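Local coordinates for sister chromatid cohesion protein (Chaetomium thermophilum, PDB 5T8V) that probably loads the cohesin ring onto chromatin, this chain being the C-terminal, HEAT-repeat part of the loader Scc2, at residues A[667-672]-A[699-704]. Numbering follows the deposited sequence.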
loop_
_atom_site.group_PDB
_atom_site.type_symbol
_atom_site.label_atom_id
_atom_site.label_comp_id
_atom_site.label_asym_id
_atom_site.label_seq_id
_atom_site.Cartn_x
_atom_site.Cartn_y
_atom_site.Cartn_z
ATOM N N GLN A 667 -0.504 7.373 -4.974
ATOM C CA GLN A 667 -1.400 6.812 -3.970
ATOM C C GLN A 667 -0.867 5.513 -3.375
ATOM O O GLN A 667 -1.351 5.085 -2.321
ATOM C CB GLN A 667 -2.790 6.609 -4.575
ATOM C CG GLN A 667 -3.600 7.900 -4.609
ATOM C CD GLN A 667 -4.674 7.906 -5.678
ATOM O OE1 GLN A 667 -5.254 6.869 -6.004
ATOM N NE2 GLN A 667 -4.941 9.084 -6.235
ATOM N N VAL A 668 0.119 4.884 -4.017
ATOM C CA VAL A 668 0.810 3.763 -3.385
ATOM C C VAL A 668 1.568 4.249 -2.156
ATOM O O VAL A 668 1.545 3.611 -1.098
ATOM C CB VAL A 668 1.747 3.069 -4.394
ATOM C CG1 VAL A 668 2.505 1.924 -3.730
ATOM C CG2 VAL A 668 0.954 2.554 -5.585
ATOM N N ARG A 669 2.253 5.389 -2.277
ATOM C CA ARG A 669 2.881 5.998 -1.111
ATOM C C ARG A 669 1.829 6.508 -0.136
ATOM O O ARG A 669 1.977 6.361 1.086
ATOM C CB ARG A 669 3.806 7.134 -1.551
ATOM C CG ARG A 669 4.865 6.719 -2.571
ATOM C CD ARG A 669 5.823 7.863 -2.888
ATOM N NE ARG A 669 5.170 8.960 -3.607
ATOM C CZ ARG A 669 5.299 9.214 -4.909
ATOM N NH1 ARG A 669 6.071 8.462 -5.683
ATOM N NH2 ARG A 669 4.651 10.241 -5.443
ATOM N N ASP A 670 0.750 7.096 -0.661
ATOM C CA ASP A 670 -0.320 7.599 0.193
ATOM C C ASP A 670 -0.852 6.507 1.115
ATOM O O ASP A 670 -1.063 6.743 2.310
ATOM C CB ASP A 670 -1.448 8.169 -0.667
ATOM C CG ASP A 670 -2.415 9.022 0.128
ATOM O OD1 ASP A 670 -3.277 8.450 0.827
ATOM O OD2 ASP A 670 -2.319 10.265 0.045
ATOM N N SER A 671 -1.079 5.305 0.580
ATOM C CA SER A 671 -1.528 4.194 1.416
ATOM C C SER A 671 -0.385 3.640 2.261
ATOM O O SER A 671 -0.597 3.224 3.411
ATOM C CB SER A 671 -2.129 3.095 0.541
ATOM O OG SER A 671 -3.279 3.562 -0.142
ATOM N N ALA A 672 0.831 3.627 1.708
ATOM C CA ALA A 672 1.995 3.217 2.482
ATOM C C ALA A 672 2.076 3.976 3.796
ATOM O O ALA A 672 2.526 3.424 4.808
ATOM C CB ALA A 672 3.270 3.431 1.668
ATOM N N SER A 699 8.561 16.047 1.487
ATOM C CA SER A 699 9.072 16.506 0.198
ATOM C C SER A 699 8.666 15.568 -0.931
ATOM O O SER A 699 9.459 15.280 -1.832
ATOM C CB SER A 699 10.589 16.656 0.253
ATOM O OG SER A 699 11.225 15.401 0.423
ATOM N N ASP A 700 7.432 15.077 -0.900
ATOM C CA ASP A 700 6.926 14.183 -1.928
ATOM C C ASP A 700 6.177 14.980 -2.989
ATOM O O ASP A 700 5.604 16.036 -2.712
ATOM C CB ASP A 700 6.006 13.126 -1.313
ATOM C CG ASP A 700 5.672 12.004 -2.276
ATOM O OD1 ASP A 700 5.490 12.277 -3.482
ATOM O OD2 ASP A 700 5.588 10.843 -1.823
ATOM N N ALA A 701 6.191 14.458 -4.217
ATOM C CA ALA A 701 5.572 15.164 -5.334
ATOM C C ALA A 701 4.094 15.430 -5.065
ATOM O O ALA A 701 3.637 16.578 -5.114
ATOM C CB ALA A 701 5.749 14.358 -6.621
ATOM N N GLY A 702 3.331 14.377 -4.779
ATOM C CA GLY A 702 1.907 14.498 -4.585
ATOM C C GLY A 702 1.550 15.469 -3.473
ATOM O O GLY A 702 2.068 15.372 -2.357
ATOM N N PRO A 703 0.661 16.432 -3.748
ATOM C CA PRO A 703 0.235 17.359 -2.685
ATOM C C PRO A 703 -0.689 16.735 -1.650
ATOM O O PRO A 703 -0.965 17.382 -0.632
ATOM C CB PRO A 703 -0.474 18.480 -3.456
ATOM C CG PRO A 703 -0.917 17.849 -4.721
ATOM C CD PRO A 703 0.115 16.819 -5.061
ATOM N N GLY A 704 -1.177 15.517 -1.868
ATOM C CA GLY A 704 -2.027 14.858 -0.894
ATOM C C GLY A 704 -1.237 13.956 0.032
ATOM O O GLY A 704 -1.482 13.910 1.244
#
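One carboxylate, that of D700, does three jobs here: it pairs with R669 across the contact, folds its own loop, and meets a second arginine. The setting is a HEAT-repeat solenoid of stacked helices. Helix 666-682 carries R669, and D700 lies in the loop that leads into helix 703-719. R669 and D700 form a salt bridge, with NE of R669 2.6 Å from OD2 of D700. The two side chains reach out from opposite directions. The guanidinium NH2 of R669 also lies 2.9 Å from OD1 of D700, so both carboxylate oxygens lie close to the arginine. The two flat groups are not coplanar; their planes are turned 50° apart. The R669 chain bends at chi3 (-68°), and this brings NE and NH2 to the carboxylate. Its NH1 is bonded to the carbonyl oxygen of D663, which further fixes the guanidinium. OD1 of D700 also accepts a hydrogen bond from the backbone N of G702 (3.3 Å), closing an Asx turn in the loop. That N-H comes from above the carboxylate plane, 41° out of it. R697 adds a second salt bridge at OD2 of D700. An alanine in place of D700 would probably leave R669 and R697 without their shared negative mate and set the turn at G702 loose. D670 plays a smaller part. Its OD1 forms a salt bridge with R708 on helix 703-719. OD2 of D670 rests 3.8 Å from atom C of G704.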